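Anthranilate-CoA ligase (Stigmatella aurantiaca, PDB 4WV3) is a CoA ligase of the ANL superfamily, built from a large AMP-binding domain and a smaller C-terminal domain. Local coordinates at residues A272-L276 and K277-Q281; H379-E382 and K383-T387; S469-L472 and I473-T477. All blocks are in the same frame, centred on the assembly; numbering follows the deposited sequence.

Contact 1. Residues A272-L276 and K277-Q281; sequences AALAL and KDFSQ
Ala273 O sits between the turning backbone and the Phe279 ring: it accepts the N-H of Leu276 at 3.2 Å, and ring atom CD1 of Phe279 rests against it obliquely, also at 3.2 Å. The ring gets there because Phe279 has CG opposite its own backbone N (chi1 169°), which swings it back toward Ala273 and Leu274. One face is taken by Leu274, whose CD2 methyl stands 3.8 Å from the centroid of the Phe279 ring and 12° off its normal, a CH-pi contact over the middle. The two side chains extend in the same direction, while Ala273 CB touches Phe279 CE1 at 4.1 Å. The chain reverses here in a type I beta turn from Leu276 to Phe279 as it leaves helix 267-274 for strand 289-292; the Phe279 N to Leu276 O bond that closes the turn is weak, 3.4 Å long with an N-H...O angle of 133°. Helix 299-309 packs on Leu274 and Phe279, the Trp305 ring also meeting that of Phe279, and Leu252 of helix 248-258 touches both Leu276 and Phe279.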
loop_
_atom_site.group_PDB
_atom_site.type_symbol
_atom_site.label_atom_id
_atom_site.label_comp_id
_atom_site.label_asym_id
_atom_site.label_seq_id
_atom_site.Cartn_x
_atom_site.Cartn_y
_atom_site.Cartn_z
ATOM N N ALA A 272 11.822 11.857 -0.868
ATOM C CA ALA A 272 11.294 13.216 -0.918
ATOM C C ALA A 272 11.541 13.956 0.393
ATOM O O ALA A 272 11.809 15.158 0.398
ATOM C CB ALA A 272 9.808 13.195 -1.245
ATOM N N ALA A 273 11.448 13.232 1.504
ATOM C CA ALA A 273 11.663 13.819 2.821
ATOM C C ALA A 273 13.128 14.194 3.023
ATOM O O ALA A 273 13.438 15.273 3.528
ATOM C CB ALA A 273 11.201 12.864 3.911
ATOM N N LEU A 274 14.024 13.298 2.621
ATOM C CA LEU A 274 15.458 13.534 2.752
ATOM C C LEU A 274 15.954 14.587 1.765
ATOM O O LEU A 274 17.030 15.158 1.945
ATOM C CB LEU A 274 16.238 12.230 2.570
ATOM C CG LEU A 274 16.033 11.172 3.658
ATOM C CD1 LEU A 274 16.714 9.870 3.275
ATOM C CD2 LEU A 274 16.544 11.674 5.000
ATOM N N ALA A 275 15.166 14.843 0.725
ATOM C CA ALA A 275 15.514 15.858 -0.263
ATOM C C ALA A 275 15.325 17.261 0.305
ATOM O O ALA A 275 15.892 18.226 -0.205
ATOM C CB ALA A 275 14.685 15.679 -1.528
ATOM N N LEU A 276 14.522 17.364 1.360
ATOM C CA LEU A 276 14.284 18.641 2.021
ATOM C C LEU A 276 15.572 19.181 2.632
ATOM O O LEU A 276 16.295 18.459 3.320
ATOM C CB LEU A 276 13.214 18.493 3.104
ATOM C CG LEU A 276 11.830 18.041 2.638
ATOM C CD1 LEU A 276 10.909 17.822 3.827
ATOM C CD2 LEU A 276 11.235 19.054 1.676
ATOM N N LYS A 277 15.858 20.453 2.373
ATOM C CA LYS A 277 17.068 21.085 2.886
ATOM C C LYS A 277 17.004 21.234 4.403
ATOM O O LYS A 277 18.033 21.333 5.070
ATOM C CB LYS A 277 17.276 22.452 2.232
ATOM C CG LYS A 277 16.207 23.471 2.585
ATOM C CD LYS A 277 16.396 24.764 1.816
ATOM C CE LYS A 277 15.319 25.775 2.176
ATOM N NZ LYS A 277 15.372 26.976 1.299
ATOM N N ASP A 278 15.787 21.244 4.940
ATOM C CA ASP A 278 15.579 21.400 6.374
ATOM C C ASP A 278 14.902 20.169 6.967
ATOM O O ASP A 278 13.978 20.285 7.774
ATOM C CB ASP A 278 14.740 22.648 6.653
ATOM C CG ASP A 278 13.406 22.628 5.931
ATOM O OD1 ASP A 278 13.269 21.863 4.952
ATOM O OD2 ASP A 278 12.498 23.380 6.341
ATOM N N PHE A 279 15.370 18.992 6.563
ATOM C CA PHE A 279 14.799 17.734 7.029
ATOM C C PHE A 279 14.949 17.557 8.537
ATOM O O PHE A 279 14.011 17.146 9.220
ATOM C CB PHE A 279 15.446 16.553 6.301
ATOM C CG PHE A 279 15.109 15.217 6.899
ATOM C CD1 PHE A 279 13.899 14.606 6.623
ATOM C CD2 PHE A 279 16.004 14.572 7.738
ATOM C CE1 PHE A 279 13.585 13.378 7.173
ATOM C CE2 PHE A 279 15.695 13.344 8.292
ATOM C CZ PHE A 279 14.485 12.747 8.008
ATOM N N SER A 280 16.133 17.873 9.049
ATOM C CA SER A 280 16.450 17.646 10.454
ATOM C C SER A 280 15.782 18.655 11.386
ATOM O O SER A 280 15.833 18.509 12.607
ATOM C CB SER A 280 17.965 17.657 10.665
ATOM O OG SER A 280 18.530 18.879 10.224
ATOM N N GLN A 281 15.153 19.673 10.809
ATOM C CA GLN A 281 14.508 20.713 11.606
ATOM C C GLN A 281 13.217 20.226 12.263
ATOM O O GLN A 281 12.659 20.902 13.126
ATOM C CB GLN A 281 14.242 21.958 10.758
ATOM C CG GLN A 281 15.503 22.616 10.220
ATOM C CD GLN A 281 16.420 23.120 11.319
ATOM O OE1 GLN A 281 15.969 23.467 12.411
ATOM N NE2 GLN A 281 17.716 23.162 11.034
#

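Contact 2. Residues H379-E382 and K383-T387; sequences HNFE and KSRQT
Asn380 and Ser384 carry the polar part of this first helical turn. Asn380 O accepts two bonds from one residue: Ser384 N at 3.0 Å, and Ser384 OG at 2.9 Å, from 48° above the carbonyl plane. The hydroxyl arrives there because OG lies beside its own backbone N, opposite the carbonyl carbon (chi1 -66°). Ser384 OG also accepts, from a water at 2.7 Å and from the backbone N of Tyr377; that water in turn takes the N-H of Asn380. Further along, the bonds from Arg385 N to Phe381 O and from Gln386 N to Glu382 O are weak.

The other contacts are van der Waals. Arg385, kinked at its third torsion, lays its CD methylene over one face of the Phe381 ring, 3.7 Å from the centroid and displaced toward the rim, a CH-pi contact. Ring and guanidinium planes are only 4° apart. The amide of Asn380, the N-cap residue, lies against the Lys383 methylenes, with ND2 3.3 Å from Lys383 CG.

As for charge, Glu382 OE1 and Lys383 NZ are 4.3 Å apart, too far for a salt bridge, though the opposite charges may still attract weakly. With its single hydroxyl bonded to Asn380, the water and Tyr377, buried Ser384 ties the start of helix 381-387 to the chain just before it.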
loop_
_atom_site.group_PDB
_atom_site.type_symbol
_atom_site.label_atom_id
_atom_site.label_comp_id
_atom_site.label_asym_id
_atom_site.label_seq_id
_atom_site.Cartn_x
_atom_site.Cartn_y
_atom_site.Cartn_z
ATOM N N HIS A 379 -14.929 -10.284 -10.338
ATOM C CA HIS A 379 -15.242 -10.064 -11.749
ATOM C C HIS A 379 -14.018 -10.105 -12.661
ATOM O O HIS A 379 -13.885 -9.290 -13.573
ATOM C CB HIS A 379 -16.024 -8.762 -11.946
ATOM C CG HIS A 379 -17.422 -8.814 -11.416
ATOM N ND1 HIS A 379 -18.210 -7.692 -11.276
ATOM C CD2 HIS A 379 -18.175 -9.857 -10.993
ATOM C CE1 HIS A 379 -19.387 -8.042 -10.789
ATOM N NE2 HIS A 379 -19.391 -9.350 -10.608
ATOM N N ASN A 380 -13.130 -11.060 -12.411
ATOM C CA ASN A 380 -12.020 -11.321 -13.318
ATOM C C ASN A 380 -11.652 -12.801 -13.322
ATOM O O ASN A 380 -10.613 -13.199 -12.793
ATOM C CB ASN A 380 -10.807 -10.458 -12.974
ATOM C CG ASN A 380 -10.105 -9.933 -14.209
ATOM O OD1 ASN A 380 -9.765 -8.752 -14.290
ATOM N ND2 ASN A 380 -9.898 -10.806 -15.188
ATOM N N PHE A 381 -12.526 -13.599 -13.927
ATOM C CA PHE A 381 -12.403 -15.053 -13.969
ATOM C C PHE A 381 -11.048 -15.516 -14.498
ATOM O O PHE A 381 -10.393 -16.360 -13.889
ATOM C CB PHE A 381 -13.539 -15.627 -14.823
ATOM C CG PHE A 381 -13.489 -17.118 -15.002
ATOM C CD1 PHE A 381 -14.019 -17.962 -14.042
ATOM C CD2 PHE A 381 -12.942 -17.674 -16.148
ATOM C CE1 PHE A 381 -13.985 -19.335 -14.210
ATOM C CE2 PHE A 381 -12.905 -19.044 -16.321
ATOM C CZ PHE A 381 -13.430 -19.875 -15.352
ATOM N N GLU A 382 -10.631 -14.951 -15.626
ATOM C CA GLU A 382 -9.392 -15.362 -16.281
ATOM C C GLU A 382 -8.154 -15.067 -15.437
ATOM O O GLU A 382 -7.276 -15.917 -15.294
ATOM C CB GLU A 382 -9.263 -14.685 -17.645
ATOM C CG GLU A 382 -8.112 -15.206 -18.488
ATOM C CD GLU A 382 -7.852 -14.349 -19.710
ATOM O OE1 GLU A 382 -7.445 -13.181 -19.539
ATOM O OE2 GLU A 382 -8.058 -14.841 -20.839
ATOM N N LYS A 383 -8.088 -13.864 -14.879
ATOM C CA LYS A 383 -6.916 -13.440 -14.117
ATOM C C LYS A 383 -6.839 -14.093 -12.739
ATOM O O LYS A 383 -5.760 -14.203 -12.156
ATOM C CB LYS A 383 -6.871 -11.915 -13.995
ATOM C CG LYS A 383 -6.602 -11.211 -15.315
ATOM C CD LYS A 383 -6.595 -9.700 -15.155
ATOM C CE LYS A 383 -6.346 -9.011 -16.489
ATOM N NZ LYS A 383 -7.382 -9.363 -17.501
ATOM N N SER A 384 -7.984 -14.526 -12.220
ATOM C CA SER A 384 -8.016 -15.227 -10.944
ATOM C C SER A 384 -7.312 -16.572 -11.064
ATOM O O SER A 384 -6.534 -16.959 -10.194
ATOM C CB SER A 384 -9.457 -15.431 -10.472
ATOM O OG SER A 384 -10.078 -14.195 -10.170
ATOM N N ARG A 385 -7.587 -17.276 -12.158
ATOM C CA ARG A 385 -7.011 -18.594 -12.392
ATOM C C ARG A 385 -5.558 -18.499 -12.853
ATOM O O ARG A 385 -4.836 -19.496 -12.876
ATOM C CB ARG A 385 -7.859 -19.360 -13.409
ATOM C CG ARG A 385 -9.332 -19.409 -13.033
ATOM C CD ARG A 385 -10.202 -19.929 -14.165
ATOM N NE ARG A 385 -10.056 -21.367 -14.369
ATOM C CZ ARG A 385 -9.449 -21.915 -15.415
ATOM N NH1 ARG A 385 -8.933 -21.144 -16.361
ATOM N NH2 ARG A 385 -9.362 -23.234 -15.519
ATOM N N GLN A 386 -5.134 -17.293 -13.217
ATOM C CA GLN A 386 -3.745 -17.052 -13.584
ATOM C C GLN A 386 -2.919 -16.692 -12.358
ATOM O O GLN A 386 -1.710 -16.915 -12.322
ATOM C CB GLN A 386 -3.649 -15.920 -14.608
ATOM C CG GLN A 386 -4.117 -16.290 -16.001
ATOM C CD GLN A 386 -4.078 -15.111 -16.953
ATOM O OE1 GLN A 386 -3.985 -13.960 -16.527
ATOM N NE2 GLN A 386 -4.146 -15.393 -18.248
ATOM N N THR A 387 -3.585 -16.136 -11.351
ATOM C CA THR A 387 -2.905 -15.620 -10.170
ATOM C C THR A 387 -2.999 -16.573 -8.984
ATOM O O THR A 387 -1.986 -16.950 -8.395
ATOM C CB THR A 387 -3.474 -14.246 -9.767
ATOM O OG1 THR A 387 -3.222 -13.298 -10.812
ATOM C CG2 THR A 387 -2.834 -13.755 -8.482
HETATM O O HOH W 1 -12.676 -13.480 -10.270
#

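Contact 3. Residues S469-L472 and I473-T477; sequences SEAL and IRQIT
Leu472 and Ile476, one helical turn apart, turn their branched ends to the same buried side, where Leu472 CG and Ile476 CD1 meet at 4.2 Å. Leu472 has CG opposite its backbone N (chi1 -175°), whereas Ile476 has CG1 beside its own N, opposite its carbonyl carbon, which carries the ethyl arm back along the helix toward Leu472. Ile473 uses the same setting: its CG1 lies 3.3 Å from Ser469 O, so the arm covers the carbonyl that its own backbone N bonds.

On the outer side Arg474 curls back and lays one guanidinium face over Glu470 O, while its NH2 comes to 3.8 Å from Ala471 CB. The carboxylate of Glu470 keeps a looser distance, with OE2 5.1 Å from Arg474 NH1. Next to Arg474, Gln475 is extended, with CG 3.2 Å from Ala471 O and OE1 bonded to His436.

Beneath these groups the backbone bonds are those of a helix, the one from Arg474 N to Glu470 O being weak. Gln475 N reaches Ala471 O at 2.7 Å and Ile476 N reaches Leu472 O with an N-H...O angle of 171°. Two donors of Thr477 grip Ile473 O from opposite faces of its plane, the backbone N and, at 2.6 Å, OG1. At the start, Ser469 OG accepts from Leu472 N at 3.2 Å, the capping bond of an N-cap serine.

Leu472 and Ile476 both pack on Phe495, and they also meet Leu462 and Ile460 respectively. The arrangement is that of an amphipathic helix packed by its apolar side against strands 454-462 and 492-496, which helix 470-483 connects in a beta-alpha-beta unit of the C-terminal domain.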
loop_
_atom_site.group_PDB
_atom_site.type_symbol
_atom_site.label_atom_id
_atom_site.label_comp_id
_atom_site.label_asym_id
_atom_site.label_seq_id
_atom_site.Cartn_x
_atom_site.Cartn_y
_atom_site.Cartn_z
ATOM N N SER A 469 24.387 18.768 -15.830
ATOM C CA SER A 469 25.593 19.400 -16.345
ATOM C C SER A 469 26.456 18.359 -17.044
ATOM O O SER A 469 26.190 17.159 -16.954
ATOM C CB SER A 469 26.380 20.075 -15.220
ATOM O OG SER A 469 26.856 19.126 -14.283
ATOM N N GLU A 470 27.486 18.824 -17.740
ATOM C CA GLU A 470 28.385 17.940 -18.469
ATOM C C GLU A 470 29.128 17.021 -17.503
ATOM O O GLU A 470 29.434 15.874 -17.829
ATOM C CB GLU A 470 29.376 18.767 -19.290
ATOM C CG GLU A 470 30.000 18.029 -20.461
ATOM C CD GLU A 470 30.745 18.964 -21.395
ATOM O OE1 GLU A 470 30.582 20.196 -21.255
ATOM O OE2 GLU A 470 31.494 18.471 -22.264
ATOM N N ALA A 471 29.405 17.534 -16.308
ATOM C CA ALA A 471 30.095 16.762 -15.283
ATOM C C ALA A 471 29.173 15.723 -14.654
ATOM O O ALA A 471 29.577 14.583 -14.428
ATOM C CB ALA A 471 30.658 17.689 -14.215
ATOM N N LEU A 472 27.935 16.125 -14.377
ATOM C CA LEU A 472 26.966 15.255 -13.716
ATOM C C LEU A 472 26.694 13.984 -14.513
ATOM O O LEU A 472 26.673 12.887 -13.956
ATOM C CB LEU A 472 25.655 16.002 -13.467
ATOM C CG LEU A 472 24.595 15.228 -12.682
ATOM C CD1 LEU A 472 25.060 14.990 -11.253
ATOM C CD2 LEU A 472 23.263 15.957 -12.705
ATOM N N ILE A 473 26.481 14.141 -15.817
ATOM C CA ILE A 473 26.270 13.003 -16.705
ATOM C C ILE A 473 27.479 12.079 -16.661
ATOM O O ILE A 473 27.342 10.856 -16.605
ATOM C CB ILE A 473 26.036 13.459 -18.158
ATOM C CG1 ILE A 473 24.838 14.408 -18.235
ATOM C CG2 ILE A 473 25.826 12.259 -19.068
ATOM C CD1 ILE A 473 24.560 14.925 -19.628
ATOM N N ARG A 474 28.664 12.678 -16.673
ATOM C CA ARG A 474 29.913 11.929 -16.622
ATOM C C ARG A 474 30.070 11.195 -15.291
ATOM O O ARG A 474 30.512 10.047 -15.257
ATOM C CB ARG A 474 31.097 12.868 -16.864
ATOM C CG ARG A 474 32.460 12.205 -16.785
ATOM C CD ARG A 474 33.548 13.149 -17.273
ATOM N NE ARG A 474 33.450 14.464 -16.647
ATOM C CZ ARG A 474 33.531 15.615 -17.308
ATOM N NH1 ARG A 474 33.715 15.617 -18.621
ATOM N NH2 ARG A 474 33.430 16.765 -16.656
ATOM N N GLN A 475 29.701 11.861 -14.200
ATOM C CA GLN A 475 29.775 11.260 -12.869
ATOM C C GLN A 475 28.846 10.057 -12.750
ATOM O O GLN A 475 29.246 8.999 -12.267
ATOM C CB GLN A 475 29.435 12.289 -11.788
ATOM C CG GLN A 475 30.464 13.395 -11.628
ATOM C CD GLN A 475 30.089 14.385 -10.543
ATOM O OE1 GLN A 475 29.288 14.081 -9.658
ATOM N NE2 GLN A 475 30.664 15.581 -10.607
ATOM N N ILE A 476 27.603 10.229 -13.190
ATOM C CA ILE A 476 26.621 9.152 -13.167
ATOM C C ILE A 476 27.058 8.010 -14.081
ATOM O O ILE A 476 26.896 6.835 -13.749
ATOM C CB ILE A 476 25.223 9.656 -13.583
ATOM C CG1 ILE A 476 24.701 10.672 -12.565
ATOM C CG2 ILE A 476 24.245 8.502 -13.714
ATOM C CD1 ILE A 476 23.312 11.190 -12.875
ATOM N N THR A 477 27.629 8.367 -15.228
ATOM C CA THR A 477 28.127 7.381 -16.180
ATOM C C THR A 477 29.270 6.565 -15.586
ATOM O O THR A 477 29.271 5.336 -15.663
ATOM C CB THR A 477 28.607 8.050 -17.482
ATOM O OG1 THR A 477 27.522 8.770 -18.079
ATOM C CG2 THR A 477 29.119 7.008 -18.465
#

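How the contacts relate
All three contacts are local, each within one short run of chain, and they follow one another in sequence without touching. Contacts 1 and 2 lie on opposite sides of the chain's centre, 43 Å apart between centres. Contacts 1 and 3 share a side, with nearest atoms about 14 Å apart, although the first belongs to the AMP-binding part of the chain and the other to the C-terminal part; Ala272 and Ala275 of contact 1 touch Gln440 of strand 439-448, which is in that C-terminal part. The Lys383 side chain of contact 2 is still about 13 Å from the bound 5'-O-[(S)-[(2-aminobenzoyl)oxy](hydroxy)phosphoryl]adenosine and does not touch it. Contact 3 lies about 35 Å from contact 2 between nearest atoms.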